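Local structure of nicotinate phosphoribosyltransferase (Vibrio cholerae, 4HL7) at residues 187-190 and 194-197; 101-106 and 129-134; 76-81 and 214-219; 267-272 and 293-298. The protein probably catalyses the ATP-dependent synthesis of nicotinate ribonucleotide from nicotinate and 5-phosphoribosyl 1-diphosphate, a step in NAD biosynthesis. All coordinates share one frame; numbering follows the deposited sequence.

Contact 1: residues 187-190 and 194-197; sequences RRRF and VQRD
R189 and F190 meet Q195 and V194 in a short-range, buried loop-to-helix contact: the loop after strand 181-183 folds back on the first turn of helix 192-205, which it leads into. One hydrogen bond and one apolar touch carry it. R189 NH1 donates to Q195 OE1 at 2.7 Å with an N-H...O angle of 163°. The oxygen lies at the edge of the guanidinium, in its plane, and is met almost straight along the C=O axis, although the amide and guanidinium planes are turned 67° apart. R189 starts with CG wedged between its backbone N and carbonyl carbon (chi1 63°) and then runs extended, which brings the long side chain across to the glutamine; on the way its CD also comes within 3.1 Å of Q195 OE1. The setting is a beta-alpha-beta crossover, since strand 181-183 and the parallel strand 210-213 that follows the helix are neighbours in the sheet. Glutamine suits this place because its neutral amide serves two sides: OE1 accepts from R189 while NE2 bonds T186 and E183. The arginine charge is met by D18, which forms a salt bridge with the same NH1. Beside this polar pair, F190 CD2 touches V194 CG2 at 3.7 Å; the methyl approaches the ring obliquely, an apolar touch at the helix start that needs no polar partner.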
loop_
_atom_site.group_PDB
_atom_site.type_symbol
_atom_site.label_atom_id
_atom_site.label_comp_id
_atom_site.label_asym_id
_atom_site.label_seq_id
_atom_site.Cartn_x
_atom_site.Cartn_y
_atom_site.Cartn_z
ATOM N N ARG A 187 1.970 -6.706 -1.808
ATOM C CA ARG A 187 2.448 -6.772 -0.404
ATOM C C ARG A 187 1.921 -7.957 0.371
ATOM O O ARG A 187 2.601 -8.454 1.290
ATOM C CB ARG A 187 2.142 -5.485 0.372
ATOM C CG ARG A 187 0.649 -5.165 0.553
ATOM C CD ARG A 187 0.473 -3.760 1.112
ATOM N NE ARG A 187 1.133 -2.772 0.289
ATOM C CZ ARG A 187 1.749 -1.696 0.782
ATOM N NH1 ARG A 187 1.769 -1.522 2.089
ATOM N NH2 ARG A 187 2.375 -0.831 -0.036
ATOM N N ARG A 188 0.747 -8.468 -0.018
ATOM C CA ARG A 188 0.261 -9.673 0.729
ATOM C C ARG A 188 -0.071 -10.843 -0.170
ATOM O O ARG A 188 -0.946 -11.659 0.134
ATOM C CB ARG A 188 -0.891 -9.345 1.700
ATOM C CG ARG A 188 -0.452 -8.747 3.052
ATOM C CD ARG A 188 -1.674 -8.088 3.731
ATOM N NE ARG A 188 -1.361 -7.099 4.774
ATOM C CZ ARG A 188 -1.412 -5.764 4.626
ATOM N NH1 ARG A 188 -1.705 -5.195 3.442
ATOM N NH2 ARG A 188 -1.141 -4.979 5.683
ATOM N N ARG A 189 0.679 -10.968 -1.253
ATOM C CA ARG A 189 0.431 -12.094 -2.166
ATOM C C ARG A 189 0.740 -13.423 -1.509
ATOM O O ARG A 189 1.609 -13.518 -0.628
ATOM C CB ARG A 189 1.247 -11.978 -3.449
ATOM C CG ARG A 189 2.784 -12.017 -3.241
ATOM C CD ARG A 189 3.421 -11.307 -4.407
ATOM N NE ARG A 189 4.872 -11.403 -4.279
ATOM C CZ ARG A 189 5.720 -10.746 -5.052
ATOM N NH1 ARG A 189 5.255 -9.995 -6.064
ATOM N NH2 ARG A 189 7.047 -10.904 -4.859
ATOM N N PHE A 190 0.073 -14.484 -1.966
ATOM C CA PHE A 190 0.409 -15.820 -1.494
ATOM C C PHE A 190 1.880 -16.151 -1.906
ATOM O O PHE A 190 2.637 -16.739 -1.122
ATOM C CB PHE A 190 -0.531 -16.851 -2.142
ATOM C CG PHE A 190 -0.276 -18.277 -1.698
ATOM C CD1 PHE A 190 -0.914 -18.793 -0.553
ATOM C CD2 PHE A 190 0.543 -19.121 -2.436
ATOM C CE1 PHE A 190 -0.668 -20.081 -0.141
ATOM C CE2 PHE A 190 0.787 -20.438 -2.020
ATOM C CZ PHE A 190 0.174 -20.910 -0.869
ATOM N N VAL A 194 1.845 -16.929 -7.774
ATOM C CA VAL A 194 0.407 -16.765 -7.746
ATOM C C VAL A 194 -0.009 -15.393 -8.224
ATOM O O VAL A 194 -0.971 -15.282 -9.013
ATOM C CB VAL A 194 -0.223 -17.025 -6.355
ATOM C CG1 VAL A 194 -1.667 -16.514 -6.331
ATOM C CG2 VAL A 194 -0.143 -18.502 -6.025
ATOM N N GLN A 195 0.697 -14.340 -7.808
ATOM C CA GLN A 195 0.362 -13.001 -8.317
ATOM C C GLN A 195 0.553 -12.965 -9.824
ATOM O O GLN A 195 -0.232 -12.319 -10.541
ATOM C CB GLN A 195 1.239 -11.899 -7.707
ATOM C CG GLN A 195 0.821 -10.469 -8.146
ATOM C CD GLN A 195 1.644 -9.386 -7.493
ATOM O OE1 GLN A 195 2.726 -9.653 -6.982
ATOM N NE2 GLN A 195 1.126 -8.147 -7.488
ATOM N N ARG A 196 1.664 -13.552 -10.278
ATOM C CA ARG A 196 1.967 -13.565 -11.721
ATOM C C ARG A 196 0.779 -14.173 -12.511
ATOM O O ARG A 196 0.276 -13.557 -13.459
ATOM C CB ARG A 196 3.272 -14.301 -12.010
ATOM C CG ARG A 196 3.705 -14.229 -13.490
ATOM C CD ARG A 196 3.280 -15.494 -14.230
ATOM N NE ARG A 196 3.223 -15.256 -15.671
ATOM C CZ ARG A 196 2.380 -15.878 -16.501
ATOM N NH1 ARG A 196 2.403 -15.596 -17.795
ATOM N NH2 ARG A 196 1.504 -16.768 -16.033
ATOM N N ASP A 197 0.312 -15.337 -12.081
ATOM C CA ASP A 197 -0.782 -16.044 -12.770
ATOM C C ASP A 197 -2.103 -15.278 -12.669
ATOM O O ASP A 197 -2.932 -15.316 -13.585
ATOM C CB ASP A 197 -0.996 -17.397 -12.141
ATOM C CG ASP A 197 0.095 -18.397 -12.501
ATOM O OD1 ASP A 197 0.871 -18.127 -13.429
ATOM O OD2 ASP A 197 0.213 -19.411 -11.788
#

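Contact 2: residues 101-106 and 129-134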
loop_
_atom_site.group_PDB
_atom_site.type_symbol
_atom_site.label_atom_id
_atom_site.label_comp_id
_atom_site.label_asym_id
_atom_site.label_seq_id
_atom_site.Cartn_x
_atom_site.Cartn_y
_atom_site.Cartn_z
ATOM N N GLN A 101 22.183 -5.714 6.604
ATOM C CA GLN A 101 22.797 -5.991 7.902
ATOM C C GLN A 101 22.962 -4.714 8.741
ATOM O O GLN A 101 23.166 -4.802 9.957
ATOM C CB GLN A 101 24.125 -6.791 7.757
ATOM C CG GLN A 101 25.227 -5.977 7.148
ATOM C CD GLN A 101 25.190 -5.894 5.616
ATOM O OE1 GLN A 101 24.187 -6.171 4.964
ATOM N NE2 GLN A 101 26.311 -5.491 5.047
ATOM N N GLU A 102 22.852 -3.539 8.100
ATOM C CA GLU A 102 22.865 -2.265 8.811
ATOM C C GLU A 102 21.442 -1.732 9.053
ATOM O O GLU A 102 21.238 -0.945 9.954
ATOM C CB GLU A 102 23.630 -1.192 8.018
ATOM C CG GLU A 102 25.141 -1.300 8.097
ATOM C CD GLU A 102 25.635 -1.428 9.530
ATOM O OE1 GLU A 102 26.279 -2.454 9.855
ATOM O OE2 GLU A 102 25.349 -0.515 10.333
ATOM N N GLN A 103 20.509 -2.101 8.189
ATOM C CA GLN A 103 19.191 -1.425 8.142
ATOM C C GLN A 103 18.071 -2.242 8.743
ATOM O O GLN A 103 17.022 -1.695 9.081
ATOM C CB GLN A 103 18.844 -1.116 6.692
ATOM C CG GLN A 103 19.758 -0.039 6.110
ATOM C CD GLN A 103 19.790 -0.016 4.581
ATOM O OE1 GLN A 103 19.574 -1.029 3.893
ATOM N NE2 GLN A 103 20.075 1.150 4.043
ATOM N N VAL A 104 18.249 -3.553 8.820
ATOM C CA VAL A 104 17.133 -4.392 9.250
ATOM C C VAL A 104 17.506 -5.157 10.514
ATOM O O VAL A 104 18.589 -5.771 10.565
ATOM C CB VAL A 104 16.694 -5.332 8.114
ATOM C CG1 VAL A 104 15.497 -6.222 8.524
ATOM C CG2 VAL A 104 16.363 -4.504 6.882
ATOM N N GLU A 105 16.633 -5.099 11.531
ATOM C CA GLU A 105 16.736 -5.974 12.727
ATOM C C GLU A 105 15.471 -6.783 12.842
ATOM O O GLU A 105 14.382 -6.294 12.523
ATOM C CB GLU A 105 16.817 -5.178 14.012
ATOM C CG GLU A 105 18.000 -4.275 14.145
ATOM C CD GLU A 105 18.170 -3.803 15.582
ATOM O OE1 GLU A 105 17.180 -3.800 16.358
ATOM O OE2 GLU A 105 19.291 -3.433 15.929
HETATM N N MSE A 106 15.574 -7.993 13.351
HETATM C CA MSE A 106 14.343 -8.726 13.607
HETATM C C MSE A 106 14.530 -9.667 14.730
HETATM O O MSE A 106 15.656 -10.020 15.059
HETATM C CB MSE A 106 13.951 -9.463 12.356
HETATM C CG MSE A 106 15.042 -10.428 11.886
HETATM SE SE MSE A 106 14.389 -11.017 10.105
HETATM C CE MSE A 106 15.540 -9.915 8.950
ATOM N N ILE A 129 13.053 3.231 1.967
ATOM C CA ILE A 129 11.637 3.279 1.555
ATOM C C ILE A 129 11.230 2.055 0.696
ATOM O O ILE A 129 10.099 1.600 0.757
ATOM C CB ILE A 129 11.236 4.614 0.874
ATOM C CG1 ILE A 129 9.713 4.591 0.559
ATOM C CG2 ILE A 129 12.001 4.823 -0.400
ATOM C CD1 ILE A 129 9.099 5.926 0.405
ATOM N N LEU A 130 12.162 1.512 -0.089
ATOM C CA LEU A 130 11.808 0.365 -0.907
ATOM C C LEU A 130 11.600 -0.961 -0.159
ATOM O O LEU A 130 11.057 -1.896 -0.754
ATOM C CB LEU A 130 12.800 0.161 -2.061
ATOM C CG LEU A 130 12.998 1.342 -3.020
ATOM C CD1 LEU A 130 13.910 0.906 -4.160
ATOM C CD2 LEU A 130 11.664 1.901 -3.519
ATOM N N TYR A 131 12.052 -1.060 1.090
ATOM C CA TYR A 131 11.957 -2.344 1.820
ATOM C C TYR A 131 10.530 -2.811 1.975
ATOM O O TYR A 131 10.265 -3.975 1.854
ATOM C CB TYR A 131 12.547 -2.292 3.261
ATOM C CG TYR A 131 14.059 -2.523 3.346
ATOM C CD1 TYR A 131 14.917 -1.508 3.732
ATOM C CD2 TYR A 131 14.587 -3.753 3.033
ATOM C CE1 TYR A 131 16.288 -1.710 3.811
ATOM C CE2 TYR A 131 15.957 -3.983 3.108
ATOM C CZ TYR A 131 16.795 -2.980 3.505
ATOM O OH TYR A 131 18.159 -3.223 3.610
ATOM N N GLU A 132 9.637 -1.881 2.336
ATOM C CA GLU A 132 8.304 -2.251 2.833
ATOM C C GLU A 132 7.639 -3.403 2.106
ATOM O O GLU A 132 7.284 -4.414 2.764
ATOM C CB GLU A 132 7.360 -1.000 2.805
ATOM C CG GLU A 132 5.916 -1.322 3.141
ATOM C CD GLU A 132 5.044 -0.078 3.188
ATOM O OE1 GLU A 132 5.605 1.023 3.250
ATOM O OE2 GLU A 132 3.800 -0.244 3.242
ATOM N N THR A 133 7.394 -3.274 0.798
ATOM C CA THR A 133 6.609 -4.328 0.109
ATOM C C THR A 133 7.464 -5.544 -0.145
ATOM O O THR A 133 6.922 -6.611 -0.349
ATOM C CB THR A 133 5.846 -3.898 -1.188
ATOM O OG1 THR A 133 6.727 -3.710 -2.287
ATOM C CG2 THR A 133 4.963 -2.646 -0.904
ATOM N N LEU A 134 8.794 -5.358 -0.263
ATOM C CA LEU A 134 9.682 -6.509 -0.466
ATOM C C LEU A 134 9.663 -7.376 0.791
ATOM O O LEU A 134 9.592 -8.610 0.712
ATOM C CB LEU A 134 11.131 -6.070 -0.757
ATOM C CG LEU A 134 11.280 -5.154 -1.970
ATOM C CD1 LEU A 134 12.711 -4.591 -2.069
ATOM C CD2 LEU A 134 10.826 -5.863 -3.242
#
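Two groups grip Q103 OE1: the hydroxyl of Y131, which donates to it at 2.6 Å, and the backbone N of V99. The contact joins the edge of the five-stranded antiparallel sheet to helix 131-147, both within the N-terminal domain region of the NAPRTase family. Q103 ends the short helix 100-103, and V104 is the first residue to leave helical geometry and begin strand 104-109, an outermost strand of that sheet. The two residues therefore sit at the turn from helix to strand and reach Y131 from different directions. The amide of Q103 stands nearly perpendicular to the tyrosine ring, 89° between planes, and comes to the ring's edge; the hydroxyl meets the carbonyl 20° out of its plane. A glutamine suits this place because a fairly extended side chain carries its carbonyl oxygen out to the phenol. V104 comes over a face of the ring instead. Its CG2, anti to the carbonyl carbon and beside the backbone N, makes a CH-pi contact 4.0 Å from the ring centroid. Tyrosine thus offers two surfaces to one turn, an apolar face for valine and a polar end for glutamine. F98 stacks on the same ring, and I121 of strand 116-122 also touches Y131. The methyl lies off the centre, toward the hydroxyl end of the ring, with V104 CG2 3.7 Å from Y131 CZ.

Contact 3: residues 76-81 and 214-219; sequences HYLTQH and SNYHFA
L78 and Y216 make the tight part of this contact between helices 72-81 and 216-222. L78 CD2 sits over the centre of one face of the Y216 ring, 3.7 Å from the centroid and only 8° off the normal, a CH-pi contact in which the methyl is nearly equidistant from all six ring carbons. The leucine CB does not head straight for the other helix; with CD1 anti to CA (chi2 178°), the other methyl, CD2, is turned toward the ring. Beside it the edge of the Y77 ring comes in, with Y77 CE1 3.7 Å from Y216 CD1, so Y216 is touched by an aliphatic and an aromatic neighbour from the same helix. The other side is more sparsely packed across the two segments and holds a water. Y77 OH rests against A219 CB at 3.4 Å, the short alanine side chain letting the phenol end come this near, and the hydroxyl also bonds the water at 2.7 Å. That water gives a weak bond of 3.3 Å to A219 O. N215 is the N-cap of helix 216-222: its OD1 accepts from F218 N at 2.9 Å, fixing the turn on which Y216 and A219 lie. The contact links a helix of the N-terminal domain region to one following strand 210-213 of the parallel sheet. Tyrosines suit such a place because their rings pack while their hydroxyls stay polar; Y216 OH is hydrogen-bonded to N25, and Y77 OH to the water, so neither buried phenol lacks a partner.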
loop_
_atom_site.group_PDB
_atom_site.type_symbol
_atom_site.label_atom_id
_atom_site.label_comp_id
_atom_site.label_asym_id
_atom_site.label_seq_id
_atom_site.Cartn_x
_atom_site.Cartn_y
_atom_site.Cartn_z
ATOM N N HIS A 76 15.850 1.465 -18.115
ATOM C CA HIS A 76 15.266 1.736 -19.444
ATOM C C HIS A 76 13.762 1.645 -19.343
ATOM O O HIS A 76 13.023 2.504 -19.883
ATOM C CB HIS A 76 15.774 0.747 -20.515
ATOM C CG HIS A 76 17.261 0.926 -20.893
ATOM N ND1 HIS A 76 17.886 2.154 -20.914
ATOM C CD2 HIS A 76 18.243 -0.022 -21.285
ATOM C CE1 HIS A 76 19.194 1.994 -21.303
ATOM N NE2 HIS A 76 19.413 0.670 -21.522
ATOM N N TYR A 77 13.262 0.631 -18.632
ATOM C CA TYR A 77 11.805 0.487 -18.464
ATOM C C TYR A 77 11.214 1.729 -17.755
ATOM O O TYR A 77 10.234 2.315 -18.219
ATOM C CB TYR A 77 11.422 -0.813 -17.698
ATOM C CG TYR A 77 9.943 -0.799 -17.316
ATOM C CD1 TYR A 77 9.534 -0.473 -16.015
ATOM C CD2 TYR A 77 8.967 -1.062 -18.278
ATOM C CE1 TYR A 77 8.178 -0.393 -15.679
ATOM C CE2 TYR A 77 7.608 -1.002 -17.954
ATOM C CZ TYR A 77 7.223 -0.673 -16.660
ATOM O OH TYR A 77 5.891 -0.614 -16.345
ATOM N N LEU A 78 11.820 2.164 -16.667
ATOM C CA LEU A 78 11.283 3.326 -15.989
ATOM C C LEU A 78 11.430 4.607 -16.826
ATOM O O LEU A 78 10.608 5.520 -16.740
ATOM C CB LEU A 78 11.982 3.558 -14.643
ATOM C CG LEU A 78 11.737 2.423 -13.612
ATOM C CD1 LEU A 78 12.542 2.766 -12.361
ATOM C CD2 LEU A 78 10.244 2.329 -13.293
ATOM N N THR A 79 12.530 4.720 -17.550
ATOM C CA THR A 79 12.699 5.881 -18.407
ATOM C C THR A 79 11.503 6.075 -19.350
ATOM O O THR A 79 11.009 7.190 -19.490
ATOM C CB THR A 79 13.994 5.756 -19.237
ATOM O OG1 THR A 79 15.087 5.840 -18.342
ATOM C CG2 THR A 79 14.095 6.922 -20.275
ATOM N N GLN A 80 11.099 5.004 -20.019
ATOM C CA GLN A 80 9.996 5.002 -20.997
ATOM C C GLN A 80 8.613 5.030 -20.349
ATOM O O GLN A 80 7.739 5.826 -20.742
ATOM C CB GLN A 80 10.090 3.778 -21.913
ATOM C CG GLN A 80 8.908 3.664 -22.890
ATOM C CD GLN A 80 9.166 2.727 -24.074
ATOM O OE1 GLN A 80 10.293 2.280 -24.312
ATOM N NE2 GLN A 80 8.128 2.467 -24.842
ATOM N N HIS A 81 8.410 4.178 -19.342
ATOM C CA HIS A 81 7.070 3.972 -18.813
ATOM C C HIS A 81 6.729 4.719 -17.556
ATOM O O HIS A 81 5.572 4.706 -17.115
ATOM C CB HIS A 81 6.751 2.486 -18.715
ATOM C CG HIS A 81 6.814 1.786 -20.048
ATOM N ND1 HIS A 81 5.745 1.694 -20.877
ATOM C CD2 HIS A 81 7.887 1.218 -20.725
ATOM C CE1 HIS A 81 6.106 1.032 -22.009
ATOM N NE2 HIS A 81 7.413 0.747 -21.920
ATOM N N SER A 214 -0.280 -1.918 -9.457
ATOM C CA SER A 214 0.737 -1.149 -8.754
ATOM C C SER A 214 2.143 -1.750 -8.894
ATOM O O SER A 214 3.104 -1.078 -8.587
ATOM C CB SER A 214 0.393 -1.018 -7.260
ATOM O OG SER A 214 0.386 -2.327 -6.716
ATOM N N ASN A 215 2.255 -3.002 -9.366
ATOM C CA ASN A 215 3.537 -3.655 -9.424
ATOM C C ASN A 215 4.307 -3.288 -10.733
ATOM O O ASN A 215 3.861 -3.638 -11.817
ATOM C CB ASN A 215 3.308 -5.165 -9.296
ATOM C CG ASN A 215 4.605 -5.942 -9.139
ATOM O OD1 ASN A 215 5.466 -5.910 -10.011
ATOM N ND2 ASN A 215 4.766 -6.595 -7.997
ATOM N N TYR A 216 5.465 -2.617 -10.608
ATOM C CA TYR A 216 6.234 -2.201 -11.808
ATOM C C TYR A 216 6.685 -3.426 -12.605
ATOM O O TYR A 216 6.618 -3.460 -13.880
ATOM C CB TYR A 216 7.485 -1.370 -11.399
ATOM C CG TYR A 216 7.274 0.144 -11.446
ATOM C CD1 TYR A 216 6.585 0.727 -12.503
ATOM C CD2 TYR A 216 7.793 0.974 -10.438
ATOM C CE1 TYR A 216 6.398 2.127 -12.570
ATOM C CE2 TYR A 216 7.627 2.368 -10.479
ATOM C CZ TYR A 216 6.961 2.945 -11.577
ATOM O OH TYR A 216 6.755 4.342 -11.631
ATOM N N HIS A 217 7.206 -4.418 -11.901
ATOM C CA HIS A 217 7.715 -5.631 -12.579
ATOM C C HIS A 217 6.683 -6.319 -13.438
ATOM O O HIS A 217 6.961 -6.723 -14.608
ATOM C CB HIS A 217 8.272 -6.616 -11.548
ATOM C CG HIS A 217 8.878 -7.853 -12.162
ATOM N ND1 HIS A 217 10.177 -7.950 -12.455
ATOM C CD2 HIS A 217 8.298 -9.052 -12.560
ATOM C CE1 HIS A 217 10.435 -9.149 -13.000
ATOM N NE2 HIS A 217 9.296 -9.830 -13.053
ATOM N N PHE A 218 5.481 -6.458 -12.900
ATOM C CA PHE A 218 4.377 -7.128 -13.623
ATOM C C PHE A 218 3.701 -6.164 -14.602
ATOM O O PHE A 218 3.194 -6.619 -15.608
ATOM C CB PHE A 218 3.362 -7.746 -12.616
ATOM C CG PHE A 218 3.897 -8.977 -11.915
ATOM C CD1 PHE A 218 4.488 -10.016 -12.655
ATOM C CD2 PHE A 218 3.856 -9.084 -10.507
ATOM C CE1 PHE A 218 5.069 -11.128 -12.020
ATOM C CE2 PHE A 218 4.393 -10.195 -9.881
ATOM C CZ PHE A 218 5.008 -11.215 -10.619
ATOM N N ALA A 219 3.759 -4.850 -14.345
ATOM C CA ALA A 219 3.335 -3.850 -15.364
ATOM C C ALA A 219 4.193 -4.037 -16.629
ATOM O O ALA A 219 3.671 -4.133 -17.734
ATOM C CB ALA A 219 3.432 -2.419 -14.840
HETATM O O HOH W 1 4.121 -0.947 -18.332
#

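Contact 4: residues 267-272 and 293-298; sequences PTDTLT and HDSGCP
The carboxylates of D269 and D294 are turned 86° to each other, and D269 OD2 comes 3.7 Å from D294 CB. Next to D294 in the chain, the flat imidazole of H293 has P298 CA over one face and S295 N over the opposite one, with the peptide carbon of G296 at its edge; a weak bond runs from H293 NE2 to G296 O. The two segments form loops at the C-terminal ends of neighbouring parallel strands, 265-267 and 290-293, in the barrel-like domain, where enzymes of alpha/beta-barrel type commonly place their active sites. The direct link across is S295 OG, which donates to D269 OD2 at 2.7 Å from the anti side, 22° out of the carboxylate plane. A chi1 of 62° turns S295 OG toward D269, and the same oxygen is also hydrogen-bonded to the backbone N of D390. A serine suits this role: its hydroxyl donates a hydrogen bond to the acid and accepts one from a main-chain NH. The two acids stay apart, with D269 OD2 and D294 OD1 4.4 Å from each other. One water donates to both, at 2.6 Å to D269 OD2 and 2.7 Å to D294 OD1, and may ease the repulsion between them. A second water accepts from D294 N and is hydrogen-bonded to T268 OG1. D294 OD2 is bonded to S324, and D269 OD1 to H232, the predicted phosphohistidine, unmodified here. Serine, water and histidine thus fix the rotation of D269, consistent with a second-shell role in positioning H232.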
loop_
_atom_site.group_PDB
_atom_site.type_symbol
_atom_site.label_atom_id
_atom_site.label_comp_id
_atom_site.label_asym_id
_atom_site.label_seq_id
_atom_site.Cartn_x
_atom_site.Cartn_y
_atom_site.Cartn_z
ATOM N N PRO A 267 -4.352 9.986 -0.412
ATOM C CA PRO A 267 -5.230 9.447 0.620
ATOM C C PRO A 267 -5.775 10.547 1.532
ATOM O O PRO A 267 -5.134 11.570 1.726
ATOM C CB PRO A 267 -4.291 8.519 1.414
ATOM C CG PRO A 267 -3.003 9.301 1.363
ATOM C CD PRO A 267 -2.924 9.906 -0.022
ATOM N N THR A 268 -6.943 10.329 2.112
ATOM C CA THR A 268 -7.602 11.410 2.842
ATOM C C THR A 268 -7.634 11.190 4.325
ATOM O O THR A 268 -8.103 12.099 5.114
ATOM C CB THR A 268 -9.079 11.580 2.328
ATOM O OG1 THR A 268 -9.797 10.394 2.682
ATOM C CG2 THR A 268 -9.111 11.751 0.853
ATOM N N ASP A 269 -7.128 10.035 4.781
ATOM C CA ASP A 269 -7.330 9.644 6.149
ATOM C C ASP A 269 -6.031 9.466 6.958
ATOM O O ASP A 269 -6.010 8.731 7.936
ATOM C CB ASP A 269 -8.148 8.298 6.225
ATOM C CG ASP A 269 -7.397 7.102 5.605
ATOM O OD1 ASP A 269 -6.549 7.294 4.698
ATOM O OD2 ASP A 269 -7.685 5.945 6.030
ATOM N N THR A 270 -4.984 10.181 6.610
ATOM C CA THR A 270 -3.827 10.173 7.498
ATOM C C THR A 270 -4.239 10.755 8.844
ATOM O O THR A 270 -3.852 10.284 9.921
ATOM C CB THR A 270 -2.710 11.042 6.935
ATOM O OG1 THR A 270 -2.320 10.575 5.631
ATOM C CG2 THR A 270 -1.484 11.031 7.921
ATOM N N LEU A 271 -5.087 11.783 8.777
ATOM C CA LEU A 271 -5.616 12.434 9.960
ATOM C C LEU A 271 -7.116 12.128 9.998
ATOM O O LEU A 271 -7.481 11.023 10.434
ATOM C CB LEU A 271 -5.348 13.958 9.905
ATOM C CG LEU A 271 -3.827 14.217 9.813
ATOM C CD1 LEU A 271 -3.550 15.672 9.538
ATOM C CD2 LEU A 271 -3.141 13.850 11.146
ATOM N N THR A 272 -7.977 13.059 9.552
ATOM C CA THR A 272 -9.425 12.714 9.407
ATOM C C THR A 272 -9.936 13.357 8.108
ATOM O O THR A 272 -9.328 14.285 7.588
ATOM C CB THR A 272 -10.277 13.223 10.517
ATOM O OG1 THR A 272 -10.184 14.659 10.565
ATOM C CG2 THR A 272 -9.872 12.561 11.913
ATOM N N HIS A 293 -9.811 6.216 -1.014
ATOM C CA HIS A 293 -10.557 5.867 0.205
ATOM C C HIS A 293 -9.927 4.666 0.845
ATOM O O HIS A 293 -9.742 3.646 0.179
ATOM C CB HIS A 293 -11.987 5.490 -0.165
ATOM C CG HIS A 293 -12.780 4.980 0.990
ATOM N ND1 HIS A 293 -13.013 3.669 1.171
ATOM C CD2 HIS A 293 -13.270 5.628 2.112
ATOM C CE1 HIS A 293 -13.659 3.482 2.318
ATOM N NE2 HIS A 293 -13.810 4.680 2.908
ATOM N N ASP A 294 -9.628 4.747 2.144
ATOM C CA ASP A 294 -8.995 3.599 2.822
ATOM C C ASP A 294 -9.547 3.260 4.205
ATOM O O ASP A 294 -9.075 2.334 4.825
ATOM C CB ASP A 294 -7.495 3.847 2.963
ATOM C CG ASP A 294 -6.677 2.520 3.163
ATOM O OD1 ASP A 294 -5.801 2.488 4.082
ATOM O OD2 ASP A 294 -6.912 1.507 2.434
ATOM N N SER A 295 -10.498 4.022 4.729
ATOM C CA SER A 295 -11.083 3.653 6.032
ATOM C C SER A 295 -12.461 4.271 6.170
ATOM O O SER A 295 -12.755 5.302 5.537
ATOM C CB SER A 295 -10.204 4.135 7.180
ATOM O OG SER A 295 -10.106 5.531 7.154
ATOM N N GLY A 296 -13.307 3.661 6.979
ATOM C CA GLY A 296 -14.646 4.260 7.230
ATOM C C GLY A 296 -15.546 4.012 6.038
ATOM O O GLY A 296 -15.219 3.203 5.143
ATOM N N CYS A 297 -16.757 4.530 6.117
ATOM C CA CYS A 297 -17.789 4.179 5.138
ATOM C C CYS A 297 -17.445 4.816 3.786
ATOM O O CYS A 297 -17.228 6.040 3.709
ATOM C CB CYS A 297 -19.128 4.732 5.601
ATOM S SG CYS A 297 -20.458 4.572 4.358
ATOM N N PRO A 298 -17.364 3.997 2.714
ATOM C CA PRO A 298 -16.997 4.576 1.401
ATOM C C PRO A 298 -18.104 5.445 0.795
ATOM O O PRO A 298 -17.833 6.320 -0.032
ATOM C CB PRO A 298 -16.774 3.318 0.533
ATOM C CG PRO A 298 -17.678 2.284 1.143
ATOM C CD PRO A 298 -17.583 2.542 2.631
HETATM O O HOH W 2 -9.936 7.291 3.461
HETATM O O HOH W 3 -6.173 3.835 6.351
#

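Contacts 1, 2 and 3 adjoin or nearly adjoin, while contact 4 lies on the other side of the chain's centre, with its centre 25 Å, 27 Å and 28 Å from theirs. Contact 1 joins contact 2 by a salt bridge, R187 NH1 to E132 OE2 at 2.7 Å, across from the barrel-like part to the N-terminal region. It also packs on contact 3, with Q195 OE1 3.4 Å from F218 CE2. Contacts 2 and 3 come no closer than about 7 Å between nearest atoms, and contacts 1 and 2 both fall within the chain loop that contact 3 closes. Contact 4 borders H232, the predicted phosphohistidine; the D294 side chain is about 6 Å from a bound sulfate, which may mark a pocket.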